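Local coordinates for Lin0012 protein (Listeria innocua, PDB 3K17), which probably acts as a phosphomevalonate kinase of the GHMP kinase family, using ATP to phosphorylate phosphomevalonate in the mevalonate route to isopentenyl diphosphate, at residues Ser46-Glu50 and Ser61-Gly65; Ala81-Ala85 and Val127-Met132; Phe88-Ile94 and Met132-Tyr136; Lys146-Leu150 and Phe195-Trp200. All coordinates share one frame; numbering follows the deposited sequence.

How the contacts relate
Following the chain, contact 1 comes first: Ser46-Glu50, just after strand 37-45, meets Ser61-Gly65, closing a short loop that holds strand 50-52. Helices 76-91 and 119-135 then meet in contact 2, and contact 3 uses the ends of both helices and the residues that follow them. These two contacts cross along the sequence and share Met132. Helix 141-156 enters contact 4, which brings in the end of helix 192-197 and the loop after it. Contact 1 precedes the others in series and touches contact 2 through Trp62 and Ile82 and contact 3 through Gly65 and Lys90. Contacts 2 and 3 both pack against contact 4, through Ile84 and Phe88 among others, so helices 76-91, 119-135, 141-156 and 192-197 pack as one group.

Contact 1. Residues Ser46-Glu50 and Ser61-Gly65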
loop_
_atom_site.group_PDB
_atom_site.type_symbol
_atom_site.label_atom_id
_atom_site.label_comp_id
_atom_site.label_asym_id
_atom_site.label_seq_id
_atom_site.Cartn_x
_atom_site.Cartn_y
_atom_site.Cartn_z
ATOM N N SER A 46 -27.025 26.234 -10.785
ATOM C CA SER A 46 -27.244 24.931 -11.392
ATOM C C SER A 46 -27.930 24.043 -10.362
ATOM O O SER A 46 -28.159 24.468 -9.233
ATOM C CB SER A 46 -25.906 24.310 -11.815
ATOM O OG SER A 46 -25.013 24.228 -10.717
ATOM N N GLU A 47 -28.250 22.816 -10.755
ATOM C CA GLU A 47 -28.908 21.866 -9.865
ATOM C C GLU A 47 -27.888 21.247 -8.918
ATOM O O GLU A 47 -28.198 20.920 -7.772
ATOM C CB GLU A 47 -29.585 20.759 -10.682
ATOM C CG GLU A 47 -30.650 21.245 -11.659
ATOM C CD GLU A 47 -31.793 21.968 -10.966
ATOM O OE1 GLU A 47 -32.257 21.471 -9.917
ATOM O OE2 GLU A 47 -32.235 23.026 -11.475
ATOM N N ARG A 48 -26.669 21.079 -9.418
ATOM C CA ARG A 48 -25.583 20.504 -8.641
ATOM C C ARG A 48 -24.286 21.248 -8.943
ATOM O O ARG A 48 -24.150 21.866 -10.000
ATOM C CB ARG A 48 -25.429 19.014 -8.972
ATOM C CG ARG A 48 -26.525 18.139 -8.377
ATOM C CD ARG A 48 -26.395 16.688 -8.816
ATOM N NE ARG A 48 -26.765 16.506 -10.219
ATOM C CZ ARG A 48 -28.013 16.564 -10.674
ATOM N NH1 ARG A 48 -29.016 16.801 -9.838
ATOM N NH2 ARG A 48 -28.261 16.376 -11.966
ATOM N N ASN A 49 -23.343 21.205 -8.007
ATOM C CA ASN A 49 -22.070 21.884 -8.208
ATOM C C ASN A 49 -21.341 21.333 -9.410
ATOM O O ASN A 49 -21.364 20.136 -9.662
ATOM C CB ASN A 49 -21.168 21.738 -6.989
ATOM C CG ASN A 49 -21.592 22.624 -5.857
ATOM O OD1 ASN A 49 -22.074 23.733 -6.082
ATOM N ND2 ASN A 49 -21.397 22.157 -4.628
ATOM N N GLU A 50 -20.661 22.214 -10.128
ATOM C CA GLU A 50 -19.929 21.805 -11.307
ATOM C C GLU A 50 -18.722 22.706 -11.525
ATOM O O GLU A 50 -18.853 23.932 -11.534
ATOM C CB GLU A 50 -20.847 21.899 -12.513
ATOM C CG GLU A 50 -20.816 20.717 -13.424
ATOM C CD GLU A 50 -21.827 20.852 -14.531
ATOM O OE1 GLU A 50 -21.672 21.774 -15.358
ATOM O OE2 GLU A 50 -22.779 20.043 -14.567
ATOM N N SER A 61 -17.896 17.261 -9.533
ATOM C CA SER A 61 -18.976 17.804 -8.729
ATOM C C SER A 61 -18.669 17.506 -7.282
ATOM O O SER A 61 -17.760 16.726 -6.976
ATOM C CB SER A 61 -20.316 17.170 -9.121
ATOM O OG SER A 61 -21.398 17.809 -8.453
ATOM N N TRP A 62 -19.418 18.137 -6.390
ATOM C CA TRP A 62 -19.231 17.934 -4.965
ATOM C C TRP A 62 -20.506 18.390 -4.263
ATOM O O TRP A 62 -21.233 19.236 -4.778
ATOM C CB TRP A 62 -18.001 18.714 -4.476
ATOM C CG TRP A 62 -18.110 20.221 -4.565
ATOM C CD1 TRP A 62 -18.330 21.086 -3.529
ATOM C CD2 TRP A 62 -17.948 21.036 -5.739
ATOM N NE1 TRP A 62 -18.307 22.388 -3.984
ATOM C CE2 TRP A 62 -18.078 22.385 -5.334
ATOM C CE3 TRP A 62 -17.704 20.758 -7.093
ATOM C CZ2 TRP A 62 -17.972 23.455 -6.233
ATOM C CZ3 TRP A 62 -17.595 21.825 -7.988
ATOM C CH2 TRP A 62 -17.729 23.158 -7.549
ATOM N N PRO A 63 -20.791 17.837 -3.077
ATOM C CA PRO A 63 -22.000 18.204 -2.330
ATOM C C PRO A 63 -22.146 19.691 -2.031
ATOM O O PRO A 63 -21.162 20.404 -1.833
ATOM C CB PRO A 63 -21.897 17.355 -1.065
ATOM C CG PRO A 63 -20.413 17.227 -0.867
ATOM C CD PRO A 63 -19.903 16.986 -2.264
ATOM N N ILE A 64 -23.394 20.148 -2.019
ATOM C CA ILE A 64 -23.712 21.539 -1.735
ATOM C C ILE A 64 -23.229 21.863 -0.331
ATOM O O ILE A 64 -23.564 21.163 0.618
ATOM C CB ILE A 64 -25.230 21.777 -1.833
ATOM C CG1 ILE A 64 -25.700 21.442 -3.251
ATOM C CG2 ILE A 64 -25.568 23.219 -1.468
ATOM C CD1 ILE A 64 -27.206 21.482 -3.433
ATOM N N GLY A 65 -22.422 22.914 -0.212
ATOM C CA GLY A 65 -21.891 23.303 1.082
ATOM C C GLY A 65 -20.847 22.322 1.586
ATOM O O GLY A 65 -20.330 22.459 2.696
HETATM O O HOH W 1 -23.581 19.433 -6.029
HETATM O O HOH W 2 -21.177 24.214 -2.245
#
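Asn49 lies across the indole of Trp62 and makes most of this contact. Its CB sits squarely over the six-membered ring, 3.4 Å from the centroid, a CH-pi contact. The carboxamide continues over the same face, its plane only 23° from that of the indole, and carries ND2 toward the pyrrole half. With CG beside the backbone N (chi1 -76°), the amide can lie along the ring while ND2 still donates to the carbonyl of its own stacking partner: Asn49 ND2 to Trp62 O is 2.9 Å, the oxygen being approached from above its carbonyl plane. On the Trp62 side, chi1 of 65° tucks the indole between the residue's own N and carbonyl carbon and swings it back beneath Asn49. A second bond, 2.6 Å from Ser61 OG to Asn49 O, ties the backbone next to the stack. One water links Asn49 N to Trp62 O and a second links Asn49 ND2 to Gly65 N. The remaining amide atom, OD1, accepts from the backbone N of Val99, so the carboxamide is gripped at both ends and its rotation is fixed. Ile64 and Arg48 add looser contacts at the margin. An asparagine amide stacked on an indole and bonded to its backbone thus clasps the loops before and after strand 50-52, which runs parallel to strand 99-105 in the mixed sheet.

Contact 2. Residues Ala81-Ala85 and Val127-Met132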
loop_
_atom_site.group_PDB
_atom_site.type_symbol
_atom_site.label_atom_id
_atom_site.label_comp_id
_atom_site.label_asym_id
_atom_site.label_seq_id
_atom_site.Cartn_x
_atom_site.Cartn_y
_atom_site.Cartn_z
ATOM N N ALA A 81 -9.184 26.568 -3.416
ATOM C CA ALA A 81 -9.809 27.889 -3.358
ATOM C C ALA A 81 -11.297 27.734 -3.049
ATOM O O ALA A 81 -11.855 28.493 -2.273
ATOM C CB ALA A 81 -9.614 28.618 -4.671
ATOM N N ILE A 82 -11.933 26.735 -3.658
ATOM C CA ILE A 82 -13.350 26.474 -3.426
ATOM C C ILE A 82 -13.583 26.029 -1.978
ATOM O O ILE A 82 -14.549 26.444 -1.330
ATOM C CB ILE A 82 -13.867 25.371 -4.398
ATOM C CG1 ILE A 82 -13.971 25.942 -5.810
ATOM C CG2 ILE A 82 -15.213 24.828 -3.928
ATOM C CD1 ILE A 82 -14.274 24.900 -6.879
ATOM N N ASN A 83 -12.689 25.187 -1.469
ATOM C CA ASN A 83 -12.816 24.686 -0.105
ATOM C C ASN A 83 -12.635 25.793 0.937
ATOM O O ASN A 83 -13.416 25.904 1.885
ATOM C CB ASN A 83 -11.810 23.549 0.124
ATOM C CG ASN A 83 -12.188 22.275 -0.641
ATOM O OD1 ASN A 83 -11.322 21.489 -1.061
ATOM N ND2 ASN A 83 -13.485 22.069 -0.821
ATOM N N ILE A 84 -11.615 26.621 0.763
ATOM C CA ILE A 84 -11.391 27.695 1.713
ATOM C C ILE A 84 -12.511 28.741 1.617
ATOM O O ILE A 84 -12.928 29.295 2.628
ATOM C CB ILE A 84 -10.021 28.369 1.487
ATOM C CG1 ILE A 84 -9.687 29.273 2.672
ATOM C CG2 ILE A 84 -10.046 29.181 0.197
ATOM C CD1 ILE A 84 -8.309 29.904 2.583
ATOM N N ALA A 85 -13.009 29.000 0.411
ATOM C CA ALA A 85 -14.085 29.982 0.256
ATOM C C ALA A 85 -15.342 29.452 0.950
ATOM O O ALA A 85 -16.072 30.192 1.617
ATOM C CB ALA A 85 -14.360 30.232 -1.209
ATOM N N VAL A 127 -11.510 32.028 -8.746
ATOM C CA VAL A 127 -12.447 31.282 -7.922
ATOM C C VAL A 127 -12.895 32.122 -6.716
ATOM O O VAL A 127 -14.095 32.229 -6.434
ATOM C CB VAL A 127 -11.812 29.955 -7.422
ATOM C CG1 VAL A 127 -12.685 29.319 -6.329
ATOM C CG2 VAL A 127 -11.650 28.985 -8.607
ATOM N N ILE A 128 -11.939 32.723 -6.013
ATOM C CA ILE A 128 -12.283 33.522 -4.839
ATOM C C ILE A 128 -13.201 34.679 -5.233
ATOM O O ILE A 128 -14.230 34.907 -4.595
ATOM C CB ILE A 128 -11.017 34.070 -4.134
ATOM C CG1 ILE A 128 -10.163 32.901 -3.605
ATOM C CG2 ILE A 128 -11.415 35.032 -2.992
ATOM C CD1 ILE A 128 -10.880 31.973 -2.637
ATOM N N ASN A 129 -12.836 35.405 -6.285
ATOM C CA ASN A 129 -13.663 36.520 -6.729
ATOM C C ASN A 129 -15.044 36.086 -7.167
ATOM O O ASN A 129 -16.033 36.742 -6.837
ATOM C CB ASN A 129 -12.999 37.290 -7.862
ATOM C CG ASN A 129 -12.162 38.438 -7.354
ATOM O OD1 ASN A 129 -12.431 38.977 -6.288
ATOM N ND2 ASN A 129 -11.159 38.832 -8.120
ATOM N N ALA A 130 -15.117 34.986 -7.908
ATOM C CA ALA A 130 -16.406 34.487 -8.375
ATOM C C ALA A 130 -17.337 34.080 -7.231
ATOM O O ALA A 130 -18.520 34.396 -7.257
ATOM C CB ALA A 130 -16.204 33.306 -9.322
ATOM N N LEU A 131 -16.816 33.382 -6.227
ATOM C CA LEU A 131 -17.659 32.941 -5.119
ATOM C C LEU A 131 -18.016 34.070 -4.160
ATOM O O LEU A 131 -19.101 34.068 -3.577
ATOM C CB LEU A 131 -16.997 31.787 -4.348
ATOM C CG LEU A 131 -16.915 30.455 -5.123
ATOM C CD1 LEU A 131 -16.106 29.429 -4.350
ATOM C CD2 LEU A 131 -18.317 29.937 -5.383
HETATM N N MSE A 132 -17.108 35.025 -3.978
HETATM C CA MSE A 132 -17.404 36.141 -3.097
HETATM C C MSE A 132 -18.429 37.058 -3.761
HETATM O O MSE A 132 -19.369 37.515 -3.110
HETATM C CB MSE A 132 -16.139 36.927 -2.751
HETATM C CG MSE A 132 -15.156 36.179 -1.851
HETATM SE SE MSE A 132 -15.914 35.470 -0.213
HETATM C CE MSE A 132 -16.317 33.660 -0.822
#
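Ala81 and Ala85, one helical turn apart, face helix 119-135 and let larger side chains from that helix come close. Val127 CG1 reaches between Ala81 and Ile82, 3.6 Å from Ala81 CB and 3.7 Å from Ile82 CG1; chi1 of 168° sets this branch opposite the backbone N and aims it at the neighbouring helix. The side chains of Ile82 and Val127 cross at about a right angle. One turn on, Leu131 CD1 lies 3.7 Å from Ala85 CB and also rests near the backbone of Ile82. Ile128 approaches along another line: its chain is bent at chi2 (-58°), which brings the terminal CD1 to 3.6 Å from Ala81 O, with the methyls of Ala81, Ala85 and Ile84 CG2 around it. Selenomethionine Met132 completes the set, its CE 4.0 Å from Ala85 CB.

Beyond this first shell, Ile82 leans on Trp62 and Leu68 of the preceding loop, while helix 141-156 backs Ile84 and Ile128 through Leu150 and Lys144. Ala188 of a second subunit packs on Ile84, so this helix also faces the assembly. The far side of helix 119-135 lies on strand 7-18, where Asn129 and Ala130 touch Val9. The short helical segments run in roughly the same direction, 39° apart, with their axes 9.5 Å from each other at closest approach, inside the GHMP kinase N-terminal domain. No hydrogen bond passes between the segments: the side chains that meet are all apolar and buried, and cohesion rests on the fit of methyl and methylene groups and on exclusion of water.

Contact 3. Residues Phe88-Ile94 and Met132-Tyr136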
loop_
_atom_site.group_PDB
_atom_site.type_symbol
_atom_site.label_atom_id
_atom_site.label_comp_id
_atom_site.label_asym_id
_atom_site.label_seq_id
_atom_site.Cartn_x
_atom_site.Cartn_y
_atom_site.Cartn_z
ATOM N N PHE A 88 -15.026 29.771 4.618
ATOM C CA PHE A 88 -15.174 31.170 5.005
ATOM C C PHE A 88 -16.649 31.576 4.993
ATOM O O PHE A 88 -17.132 32.200 5.933
ATOM C CB PHE A 88 -14.404 32.095 4.064
ATOM C CG PHE A 88 -14.637 33.556 4.345
ATOM C CD1 PHE A 88 -14.119 34.149 5.495
ATOM C CD2 PHE A 88 -15.423 34.320 3.498
ATOM C CE1 PHE A 88 -14.387 35.481 5.798
ATOM C CE2 PHE A 88 -15.698 35.655 3.791
ATOM C CZ PHE A 88 -15.177 36.236 4.949
ATOM N N LEU A 89 -17.361 31.218 3.929
ATOM C CA LEU A 89 -18.772 31.559 3.817
ATOM C C LEU A 89 -19.602 30.952 4.948
ATOM O O LEU A 89 -20.530 31.582 5.452
ATOM C CB LEU A 89 -19.320 31.121 2.455
ATOM C CG LEU A 89 -18.790 31.909 1.248
ATOM C CD1 LEU A 89 -19.267 31.268 -0.043
ATOM C CD2 LEU A 89 -19.261 33.357 1.331
ATOM N N LYS A 90 -19.277 29.734 5.355
ATOM C CA LYS A 90 -20.026 29.124 6.439
ATOM C C LYS A 90 -19.754 29.845 7.756
ATOM O O LYS A 90 -20.633 29.924 8.611
ATOM C CB LYS A 90 -19.674 27.650 6.581
ATOM C CG LYS A 90 -20.255 26.758 5.501
ATOM C CD LYS A 90 -19.896 25.316 5.800
ATOM C CE LYS A 90 -20.614 24.356 4.889
ATOM N NZ LYS A 90 -20.426 22.957 5.366
ATOM N N SER A 91 -18.543 30.370 7.924
ATOM C CA SER A 91 -18.213 31.080 9.152
ATOM C C SER A 91 -19.019 32.374 9.226
ATOM O O SER A 91 -19.280 32.879 10.311
ATOM C CB SER A 91 -16.711 31.394 9.231
ATOM O OG SER A 91 -16.331 32.381 8.287
ATOM N N GLU A 92 -19.402 32.910 8.069
ATOM C CA GLU A 92 -20.201 34.133 8.018
ATOM C C GLU A 92 -21.693 33.804 8.022
ATOM O O GLU A 92 -22.528 34.695 7.911
ATOM C CB GLU A 92 -19.869 34.947 6.764
ATOM C CG GLU A 92 -18.537 35.671 6.815
ATOM C CD GLU A 92 -18.473 36.704 7.932
ATOM O OE1 GLU A 92 -19.454 37.462 8.099
ATOM O OE2 GLU A 92 -17.441 36.763 8.635
ATOM N N GLY A 93 -22.021 32.521 8.142
ATOM C CA GLY A 93 -23.415 32.112 8.158
ATOM C C GLY A 93 -24.079 32.191 6.793
ATOM O O GLY A 93 -25.301 32.324 6.693
ATOM N N ILE A 94 -23.275 32.115 5.737
ATOM C CA ILE A 94 -23.794 32.175 4.373
ATOM C C ILE A 94 -24.115 30.774 3.863
ATOM O O ILE A 94 -23.311 29.853 4.019
ATOM C CB ILE A 94 -22.764 32.808 3.410
ATOM C CG1 ILE A 94 -22.400 34.215 3.888
ATOM C CG2 ILE A 94 -23.321 32.826 1.993
ATOM C CD1 ILE A 94 -23.586 35.130 4.029
HETATM N N MSE A 132 -17.108 35.025 -3.978
HETATM C CA MSE A 132 -17.404 36.141 -3.097
HETATM C C MSE A 132 -18.429 37.058 -3.761
HETATM O O MSE A 132 -19.369 37.515 -3.110
HETATM C CB MSE A 132 -16.139 36.927 -2.751
HETATM C CG MSE A 132 -15.156 36.179 -1.851
HETATM SE SE MSE A 132 -15.914 35.470 -0.213
HETATM C CE MSE A 132 -16.317 33.660 -0.822
ATOM N N THR A 133 -18.264 37.317 -5.053
ATOM C CA THR A 133 -19.205 38.181 -5.761
ATOM C C THR A 133 -20.599 37.553 -5.698
ATOM O O THR A 133 -21.603 38.246 -5.527
ATOM C CB THR A 133 -18.810 38.367 -7.247
ATOM O OG1 THR A 133 -17.533 39.008 -7.333
ATOM C CG2 THR A 133 -19.839 39.237 -7.971
ATOM N N LYS A 134 -20.642 36.232 -5.809
ATOM C CA LYS A 134 -21.887 35.477 -5.784
ATOM C C LYS A 134 -22.533 35.306 -4.407
ATOM O O LYS A 134 -23.756 35.372 -4.288
ATOM C CB LYS A 134 -21.646 34.089 -6.394
ATOM C CG LYS A 134 -22.825 33.134 -6.315
ATOM C CD LYS A 134 -23.985 33.591 -7.192
ATOM C CE LYS A 134 -25.116 32.569 -7.170
ATOM N NZ LYS A 134 -26.268 32.992 -8.016
ATOM N N PHE A 135 -21.727 35.098 -3.369
ATOM C CA PHE A 135 -22.272 34.851 -2.034
ATOM C C PHE A 135 -22.009 35.875 -0.927
ATOM O O PHE A 135 -22.711 35.876 0.078
ATOM C CB PHE A 135 -21.793 33.481 -1.534
ATOM C CG PHE A 135 -22.268 32.321 -2.370
ATOM C CD1 PHE A 135 -23.583 31.872 -2.282
ATOM C CD2 PHE A 135 -21.399 31.686 -3.261
ATOM C CE1 PHE A 135 -24.031 30.810 -3.068
ATOM C CE2 PHE A 135 -21.837 30.619 -4.054
ATOM C CZ PHE A 135 -23.152 30.182 -3.957
ATOM N N TYR A 136 -21.008 36.728 -1.101
ATOM C CA TYR A 136 -20.656 37.706 -0.073
ATOM C C TYR A 136 -19.896 38.853 -0.740
ATOM O O TYR A 136 -18.753 39.145 -0.388
ATOM C CB TYR A 136 -19.773 37.013 0.972
ATOM C CG TYR A 136 -19.514 37.783 2.246
ATOM C CD1 TYR A 136 -20.553 38.099 3.120
ATOM C CD2 TYR A 136 -18.221 38.158 2.598
ATOM C CE1 TYR A 136 -20.305 38.772 4.323
ATOM C CE2 TYR A 136 -17.961 38.825 3.790
ATOM C CZ TYR A 136 -19.006 39.132 4.647
ATOM O OH TYR A 136 -18.745 39.809 5.816
#
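The rings of Phe88 and Tyr136 meet at a steep angle, their planes 68° apart, with Tyr136 CD2 near the plane of the Phe88 ring at its edge, 3.7 Å from Phe88 CE2. One face of Tyr136 receives Glu92 CG, 4.1 Å above the plane and offset toward the rim; the Phe135 ring has Lys134 CG over one face. Helix 76-91 ends here in a Schellman motif, with Gly93 at positive phi and Ile94 N bonded back to Leu89 O, and the turn directs Ile94 back toward the end of helix 119-135.

Met132 adds a Met-aromatic contact, its SE lying obliquely 5.0 Å from the Phe88 centroid. Leu89 fills the middle: its chi1 of -69° sets CG beside the backbone N, from where CD2 slides past Met132 CE and Tyr136 CB, and CD1 abuts Phe135 CB. Outside the pair, Leu147 and Met196 pack on Phe88, and Thr97 on Phe135. The ends of two helices in the GHMP kinase N-terminal domain are thereby joined through aromatic and aliphatic groups. At the terminus of the second helix, Ile94 CG2 lies 3.7 Å from Phe135 O and 3.9 Å from Phe135 CB.

Contact 4. Residues Lys146-Leu150 and Phe195-Trp200; sequences KLAAL and FMKEPW
The ammonium group of Lys146 is held among backbone carbonyls at the C-terminal end of helix 192-197. Lys146 NZ donates to Glu198 O at 2.8 Å, coming from above the carbonyl plane, and makes weak bonds to Met196 O (3.3 Å) and Phe195 O (3.5 Å). A water accepts from NZ and donates to Met196 O. The buried charge thus has three carbonyl oxygens and a water as partners at a helix terminus, whose dipole would be expected to stabilise it. The chain beyond CG is fully extended and runs alongside the indole of Trp200: CG lies over the six-membered ring, and NZ is 4.4 Å from the five-membered-ring centroid, an off-centre cation-pi contact. Trp200 NE1 in turn bonds Phe195 O at 3.0 Å, which fixes the indole against the helix end.

Through this lysine, helix 141-156 of the GHMP kinase N-terminal domain is joined to the C-terminal end of helix 192-197 and the loop that follows. Further out, Leu150 CG meets the edge of the Trp200 ring, 3.7 Å from CH2. Selenomethionine Met196, bent at chi2 (-56°) and chi3, turns its SE onto Leu147 CD2 at 3.6 Å and presses CE tightly on Lys146 CB, 3.4 Å away. Phe178 meets Trp200 edge-to-face.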
loop_
_atom_site.group_PDB
_atom_site.type_symbol
_atom_site.label_atom_id
_atom_site.label_comp_id
_atom_site.label_asym_id
_atom_site.label_seq_id
_atom_site.Cartn_x
_atom_site.Cartn_y
_atom_site.Cartn_z
ATOM N N LYS A 146 -6.312 37.526 1.198
ATOM C CA LYS A 146 -5.940 36.597 2.259
ATOM C C LYS A 146 -6.461 35.181 1.992
ATOM O O LYS A 146 -5.758 34.207 2.225
ATOM C CB LYS A 146 -6.467 37.088 3.614
ATOM C CG LYS A 146 -5.803 38.356 4.146
ATOM C CD LYS A 146 -6.399 38.720 5.498
ATOM C CE LYS A 146 -5.813 40.004 6.065
ATOM N NZ LYS A 146 -6.439 40.335 7.382
ATOM N N LEU A 147 -7.702 35.068 1.534
ATOM C CA LEU A 147 -8.260 33.755 1.228
ATOM C C LEU A 147 -7.440 33.133 0.092
ATOM O O LEU A 147 -6.998 31.994 0.187
ATOM C CB LEU A 147 -9.723 33.883 0.797
ATOM C CG LEU A 147 -10.736 34.304 1.868
ATOM C CD1 LEU A 147 -12.075 34.607 1.210
ATOM C CD2 LEU A 147 -10.881 33.199 2.916
ATOM N N ALA A 148 -7.226 33.907 -0.969
ATOM C CA ALA A 148 -6.475 33.445 -2.128
ATOM C C ALA A 148 -5.026 33.101 -1.786
ATOM O O ALA A 148 -4.469 32.121 -2.305
ATOM C CB ALA A 148 -6.520 34.503 -3.231
ATOM N N ALA A 149 -4.417 33.904 -0.918
ATOM C CA ALA A 149 -3.033 33.684 -0.510
ATOM C C ALA A 149 -2.868 32.418 0.339
ATOM O O ALA A 149 -1.927 31.644 0.130
ATOM C CB ALA A 149 -2.511 34.898 0.259
ATOM N N LEU A 150 -3.763 32.219 1.304
ATOM C CA LEU A 150 -3.704 31.026 2.149
ATOM C C LEU A 150 -3.887 29.796 1.268
ATOM O O LEU A 150 -3.167 28.815 1.401
ATOM C CB LEU A 150 -4.811 31.040 3.204
ATOM C CG LEU A 150 -4.668 31.995 4.392
ATOM C CD1 LEU A 150 -5.881 31.880 5.307
ATOM C CD2 LEU A 150 -3.397 31.655 5.157
ATOM N N PHE A 195 -8.001 34.614 10.907
ATOM C CA PHE A 195 -7.039 35.077 9.909
ATOM C C PHE A 195 -7.580 36.253 9.106
ATOM O O PHE A 195 -6.832 37.162 8.748
ATOM C CB PHE A 195 -6.684 33.935 8.941
ATOM C CG PHE A 195 -5.505 33.105 9.374
ATOM C CD1 PHE A 195 -4.231 33.664 9.424
ATOM C CD2 PHE A 195 -5.660 31.756 9.683
ATOM C CE1 PHE A 195 -3.121 32.892 9.769
ATOM C CE2 PHE A 195 -4.556 30.965 10.032
ATOM C CZ PHE A 195 -3.283 31.532 10.073
HETATM N N MSE A 196 -8.882 36.224 8.823
HETATM C CA MSE A 196 -9.531 37.271 8.040
HETATM C C MSE A 196 -9.636 38.597 8.781
HETATM O O MSE A 196 -9.555 39.662 8.174
HETATM C CB MSE A 196 -10.939 36.832 7.622
HETATM C CG MSE A 196 -10.984 35.658 6.652
HETATM SE SE MSE A 196 -9.971 35.979 5.021
HETATM C CE MSE A 196 -8.351 35.048 5.516
ATOM N N LYS A 197 -9.825 38.526 10.091
ATOM C CA LYS A 197 -9.964 39.727 10.903
ATOM C C LYS A 197 -8.647 40.249 11.448
ATOM O O LYS A 197 -8.538 41.421 11.800
ATOM C CB LYS A 197 -10.926 39.462 12.062
ATOM C CG LYS A 197 -12.346 39.194 11.601
ATOM C CD LYS A 197 -13.304 39.019 12.764
ATOM C CE LYS A 197 -14.728 38.845 12.250
ATOM N NZ LYS A 197 -15.713 38.694 13.353
ATOM N N GLU A 198 -7.644 39.387 11.518
ATOM C CA GLU A 198 -6.355 39.799 12.044
ATOM C C GLU A 198 -5.447 40.423 10.982
ATOM O O GLU A 198 -5.255 39.864 9.898
ATOM C CB GLU A 198 -5.646 38.597 12.673
ATOM C CG GLU A 198 -4.434 38.940 13.527
ATOM C CD GLU A 198 -4.815 39.546 14.870
ATOM O OE1 GLU A 198 -6.028 39.643 15.158
ATOM O OE2 GLU A 198 -3.899 39.914 15.637
ATOM N N PRO A 199 -4.896 41.612 11.266
ATOM C CA PRO A 199 -4.012 42.205 10.259
ATOM C C PRO A 199 -2.744 41.348 10.171
ATOM O O PRO A 199 -2.190 40.938 11.191
ATOM C CB PRO A 199 -3.747 43.612 10.811
ATOM C CG PRO A 199 -3.924 43.447 12.300
ATOM C CD PRO A 199 -5.128 42.538 12.390
ATOM N N TRP A 200 -2.301 41.055 8.956
ATOM C CA TRP A 200 -1.108 40.236 8.777
ATOM C C TRP A 200 0.159 41.076 8.840
ATOM O O TRP A 200 0.337 41.995 8.048
ATOM C CB TRP A 200 -1.170 39.514 7.429
ATOM C CG TRP A 200 -2.211 38.437 7.357
ATOM C CD1 TRP A 200 -3.213 38.190 8.258
ATOM C CD2 TRP A 200 -2.362 37.471 6.314
ATOM N NE1 TRP A 200 -3.980 37.129 7.835
ATOM C CE2 TRP A 200 -3.478 36.669 6.644
ATOM C CE3 TRP A 200 -1.661 37.205 5.126
ATOM C CZ2 TRP A 200 -3.914 35.617 5.830
ATOM C CZ3 TRP A 200 -2.096 36.158 4.313
ATOM C CH2 TRP A 200 -3.210 35.378 4.671
HETATM O O HOH W 3 -8.597 41.975 6.394
#